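Local coordinates for protein ADP compounds hydrolase nudE (Escherichia coli, PDB 1VHZ) that hydrolyses ADP-ribose, NADH and the dinucleotides Ap3A and Ap2A as a magnesium-dependent, homodimeric Nudix hydrolase, at residues Leu83-Pro86 / Gly87-Val90; Asn95-Leu98 / Lys99-Gly103. All coordinates share one frame; numbering follows the deposited sequence.

Contact 1 of 2, residues Leu83-Pro86 / Gly87-Val90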
loop_
_atom_site.group_PDB
_atom_site.type_symbol
_atom_site.label_atom_id
_atom_site.label_comp_id
_atom_site.label_asym_id
_atom_site.label_seq_id
_atom_site.Cartn_x
_atom_site.Cartn_y
_atom_site.Cartn_z
ATOM N N LEU A 83 -11.341 9.884 -4.256
ATOM C CA LEU A 83 -11.819 9.012 -5.294
ATOM C C LEU A 83 -12.081 9.764 -6.595
ATOM O O LEU A 83 -12.407 10.942 -6.606
ATOM C CB LEU A 83 -13.130 8.342 -4.836
ATOM C CG LEU A 83 -12.994 7.443 -3.608
ATOM C CD1 LEU A 83 -14.365 6.902 -3.193
ATOM C CD2 LEU A 83 -12.033 6.302 -3.898
ATOM N N ILE A 84 -11.892 9.046 -7.698
ATOM C CA ILE A 84 -12.186 9.628 -9.019
ATOM C C ILE A 84 -13.679 9.407 -9.269
ATOM O O ILE A 84 -14.099 8.244 -9.216
ATOM C CB ILE A 84 -11.368 8.903 -10.105
ATOM C CG1 ILE A 84 -9.873 9.141 -9.831
ATOM C CG2 ILE A 84 -11.820 9.361 -11.485
ATOM C CD1 ILE A 84 -8.929 8.601 -10.887
ATOM N N ASP A 85 -14.470 10.439 -9.480
ATOM C CA ASP A 85 -15.908 10.204 -9.721
ATOM C C ASP A 85 -16.089 9.681 -11.143
ATOM O O ASP A 85 -15.322 10.045 -12.034
ATOM C CB ASP A 85 -16.715 11.474 -9.478
ATOM C CG ASP A 85 -16.641 11.990 -8.051
ATOM O OD1 ASP A 85 -16.493 11.191 -7.108
ATOM O OD2 ASP A 85 -16.741 13.216 -7.825
ATOM N N PRO A 86 -17.059 8.806 -11.361
ATOM C CA PRO A 86 -17.334 8.260 -12.682
ATOM C C PRO A 86 -17.451 9.368 -13.719
ATOM O O PRO A 86 -18.102 10.390 -13.499
ATOM C CB PRO A 86 -18.636 7.501 -12.531
ATOM C CG PRO A 86 -18.873 7.326 -11.079
ATOM C CD PRO A 86 -18.025 8.334 -10.341
ATOM N N GLY A 87 -16.758 9.229 -14.842
ATOM C CA GLY A 87 -16.790 10.250 -15.884
ATOM C C GLY A 87 -15.614 11.210 -15.810
ATOM O O GLY A 87 -15.305 11.902 -16.781
ATOM N N GLU A 88 -14.924 11.294 -14.675
ATOM C CA GLU A 88 -13.805 12.194 -14.489
ATOM C C GLU A 88 -12.477 11.582 -14.909
ATOM O O GLU A 88 -12.261 10.395 -14.686
ATOM C CB GLU A 88 -13.634 12.506 -12.980
ATOM C CG GLU A 88 -14.331 13.675 -12.388
ATOM C CD GLU A 88 -14.029 14.023 -10.948
ATOM O OE1 GLU A 88 -13.646 13.180 -10.098
ATOM O OE2 GLU A 88 -14.229 15.216 -10.594
ATOM N N SER A 89 -11.597 12.386 -15.500
ATOM C CA SER A 89 -10.258 11.881 -15.817
ATOM C C SER A 89 -9.413 12.036 -14.532
ATOM O O SER A 89 -9.867 12.687 -13.583
ATOM C CB SER A 89 -9.603 12.742 -16.898
ATOM O OG SER A 89 -9.262 14.012 -16.368
ATOM N N VAL A 90 -8.186 11.538 -14.497
ATOM C CA VAL A 90 -7.364 11.705 -13.315
ATOM C C VAL A 90 -7.035 13.176 -13.049
ATOM O O VAL A 90 -6.888 13.543 -11.886
ATOM C CB VAL A 90 -6.005 10.965 -13.361
ATOM C CG1 VAL A 90 -6.213 9.502 -13.054
ATOM C CG2 VAL A 90 -5.339 11.177 -14.722
HETATM O O HOH W 1 -17.130 15.099 -9.821
#
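The loop of the Nudix box, between strand 80-83 and helix 90-102, folds back through a type II beta turn from Asp85 to Glu88. The turn is closed by Glu88 N, which donates to Asp85 O at 2.9 Å. Gly87 is the third residue of the turn, with phi at 97°, where a beta carbon would be jammed against the carbonyl oxygen of Pro86. The Glu88 side chain, extended beyond CG, runs alongside that of Asp85, and its OE1 accepts from Asp85 N at 2.9 Å. That fairly straight bond arrives on the anti side of the carboxylate, 31° out of its plane. One residue thus closes the turn twice, by its backbone and by its acid. The carboxylates of Asp85 and Glu88 have nearly parallel planes, Asp85 OD2 being 3.8 Å from Glu88 OE1. The two charges would probably repel each other, but each has an arginine of its own: Arg49 at Asp85 OD1 and Arg96 at Glu88 OE2. A water also donates to Asp85 OD2 at 2.8 Å and, weakly, to Glu88 OE2. With an alanine here in place of Glu88, Asp85 N would probably lose its side-chain acceptor and Arg96 NE its carboxylate mate. The apolar side of the loop is carried by Ile84. With CG1 beside the backbone N (chi1 -63°), its CG2 is turned to Glu88 O, 3.4 Å away, and its CD1 reaches Val90 CG1 at 3.6 Å. Ser89 occupies the N-cap position, and Val90 opens the helix. The turn leading through a capping serine into a helix is the first part of the loop-helix-loop Nudix motif, whose helix carries the glutamates inferred to bind the divalent metal.

Contact 2 of 2, residues Asn95-Leu98 / Lys99-Gly103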
loop_
_atom_site.group_PDB
_atom_site.type_symbol
_atom_site.label_atom_id
_atom_site.label_comp_id
_atom_site.label_asym_id
_atom_site.label_seq_id
_atom_site.Cartn_x
_atom_site.Cartn_y
_atom_site.Cartn_z
ATOM N N ASN A 95 -7.653 17.895 -9.625
ATOM C CA ASN A 95 -7.944 19.324 -9.483
ATOM C C ASN A 95 -9.088 19.557 -8.500
ATOM O O ASN A 95 -8.975 20.386 -7.605
ATOM C CB ASN A 95 -8.222 19.924 -10.863
ATOM C CG ASN A 95 -7.851 21.382 -11.002
ATOM O OD1 ASN A 95 -6.999 21.915 -10.300
ATOM N ND2 ASN A 95 -8.503 22.083 -11.930
ATOM N N ARG A 96 -10.173 18.803 -8.627
ATOM C CA ARG A 96 -11.322 18.915 -7.748
ATOM C C ARG A 96 -10.936 18.585 -6.305
ATOM O O ARG A 96 -11.296 19.337 -5.390
ATOM C CB ARG A 96 -12.468 18.007 -8.217
ATOM C CG ARG A 96 -13.680 17.984 -7.284
ATOM C CD ARG A 96 -14.772 17.040 -7.794
ATOM N NE ARG A 96 -14.262 15.685 -8.015
ATOM C CZ ARG A 96 -13.799 14.882 -7.057
ATOM N NH1 ARG A 96 -13.771 15.260 -5.776
ATOM N NH2 ARG A 96 -13.333 13.672 -7.374
ATOM N N GLU A 97 -10.224 17.471 -6.090
ATOM C CA GLU A 97 -9.815 17.101 -4.743
ATOM C C GLU A 97 -8.905 18.166 -4.134
ATOM O O GLU A 97 -9.069 18.449 -2.942
ATOM C CB GLU A 97 -9.123 15.741 -4.673
ATOM C CG GLU A 97 -10.006 14.544 -4.984
ATOM C CD GLU A 97 -10.990 14.227 -3.867
ATOM O OE1 GLU A 97 -12.056 13.651 -4.189
ATOM O OE2 GLU A 97 -10.701 14.542 -2.689
ATOM N N LEU A 98 -7.967 18.723 -4.880
ATOM C CA LEU A 98 -7.107 19.761 -4.301
ATOM C C LEU A 98 -7.985 20.936 -3.803
ATOM O O LEU A 98 -7.754 21.436 -2.711
ATOM C CB LEU A 98 -6.140 20.334 -5.292
ATOM C CG LEU A 98 -4.664 20.145 -5.375
ATOM C CD1 LEU A 98 -4.024 21.357 -6.100
ATOM C CD2 LEU A 98 -3.963 19.934 -4.044
ATOM N N LYS A 99 -8.886 21.410 -4.662
ATOM C CA LYS A 99 -9.751 22.527 -4.371
ATOM C C LYS A 99 -10.562 22.273 -3.099
ATOM O O LYS A 99 -10.625 23.157 -2.255
ATOM C CB LYS A 99 -10.712 22.853 -5.518
ATOM C CG LYS A 99 -10.069 23.379 -6.776
ATOM C CD LYS A 99 -11.093 23.538 -7.909
ATOM C CE LYS A 99 -10.315 23.935 -9.182
ATOM N NZ LYS A 99 -11.181 23.767 -10.381
ATOM N N GLU A 100 -11.127 21.071 -2.994
ATOM C CA GLU A 100 -11.905 20.675 -1.848
ATOM C C GLU A 100 -11.066 20.535 -0.576
ATOM O O GLU A 100 -11.499 20.906 0.512
ATOM C CB GLU A 100 -12.586 19.310 -2.070
ATOM C CG GLU A 100 -13.756 19.298 -3.033
ATOM C CD GLU A 100 -14.256 17.916 -3.378
ATOM O OE1 GLU A 100 -15.032 17.797 -4.352
ATOM O OE2 GLU A 100 -13.878 16.911 -2.714
ATOM N N GLU A 101 -9.845 20.006 -0.693
ATOM C CA GLU A 101 -9.082 19.775 0.534
ATOM C C GLU A 101 -8.127 20.852 0.960
ATOM O O GLU A 101 -7.955 21.099 2.159
ATOM C CB GLU A 101 -8.323 18.437 0.379
ATOM C CG GLU A 101 -9.301 17.266 0.216
ATOM C CD GLU A 101 -8.629 15.919 0.379
ATOM O OE1 GLU A 101 -7.454 15.856 0.792
ATOM O OE2 GLU A 101 -9.290 14.897 0.097
ATOM N N VAL A 102 -7.564 21.564 0.004
ATOM C CA VAL A 102 -6.549 22.570 0.333
ATOM C C VAL A 102 -6.835 23.947 -0.160
ATOM O O VAL A 102 -6.044 24.867 0.080
ATOM C CB VAL A 102 -5.250 21.902 -0.185
ATOM C CG1 VAL A 102 -4.354 22.736 -1.024
ATOM C CG2 VAL A 102 -4.544 21.270 1.019
ATOM N N GLY A 103 -7.949 24.188 -0.858
ATOM C CA GLY A 103 -8.278 25.509 -1.333
ATOM C C GLY A 103 -7.506 26.012 -2.528
ATOM O O GLY A 103 -7.529 27.215 -2.815
HETATM O O HOH W 2 -12.292 15.917 -0.496
HETATM O O HOH W 3 -14.925 14.396 -2.660
#
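Glu97 OE1 is gripped by the guanidinium of Arg96, the residue just before it: NH1 donates to it at 2.8 Å, and NH2 adds a weak second bond. NH1 arrives from above the carboxylate plane, 57° out of it. The same nitrogen also reaches Glu100 OE1, at 3.2 Å, in a salt bridge one helical turn on, and here the acceptor lies close to the guanidinium plane. The bend of the arginine at chi3 (55°) brings the guanidinium beside both acids, while NE pairs with Glu88 in the preceding loop. Two waters sit between the acids, one 3.0 Å from Glu97 OE2 and 2.9 Å from Glu100 OE2, the other 2.7 Å from Glu100 OE2; not all the acceptors around each water can be given a proton at once. Glu97 OE2 and Glu101 OE2 come within 3.1 Å of each other, their carboxylate planes almost perpendicular. Both residues are inferred by similarity to bind a divalent metal, and such an approach of two acids is consistent with that role. Glu101 OE1 is held by Ser80. Beneath the acids run regular helical bonds, among them Val102 N to Leu98 O at 2.7 Å. On another side, the extended Lys99 passes Asn95, whose OD1 accepts from Ala106 N. Gly103, with positive phi, leaves the helix. The buried Leu98 packs on Ile54 and Pro56 of strand 51-58 and on Ala131 of strand 125-136, while Val102 rests on Ile65 of strand 61-69, so that the Nudix helix lies against the mixed sheet.

In the fold
Contacts 1 and 2 are successive pieces of one Nudix box, a loop and the helix that follows it. Contact 1 is a surface loop without a buried residue, shaped by turn geometry and by an acid bonded to the backbone. Contact 2 is partly buried and helical: its apolar side faces the sheet, and its acids Glu97 and Glu100 share an arginine and waters. Their centres lie about 14 Å apart, yet Arg96 bridges them, with NE 2.6 Å from Glu88 OE2 and NH2 probably hydrogen-bonded to Leu83 O. The arginine that bonds Glu97 therefore also ties the loop to the helix.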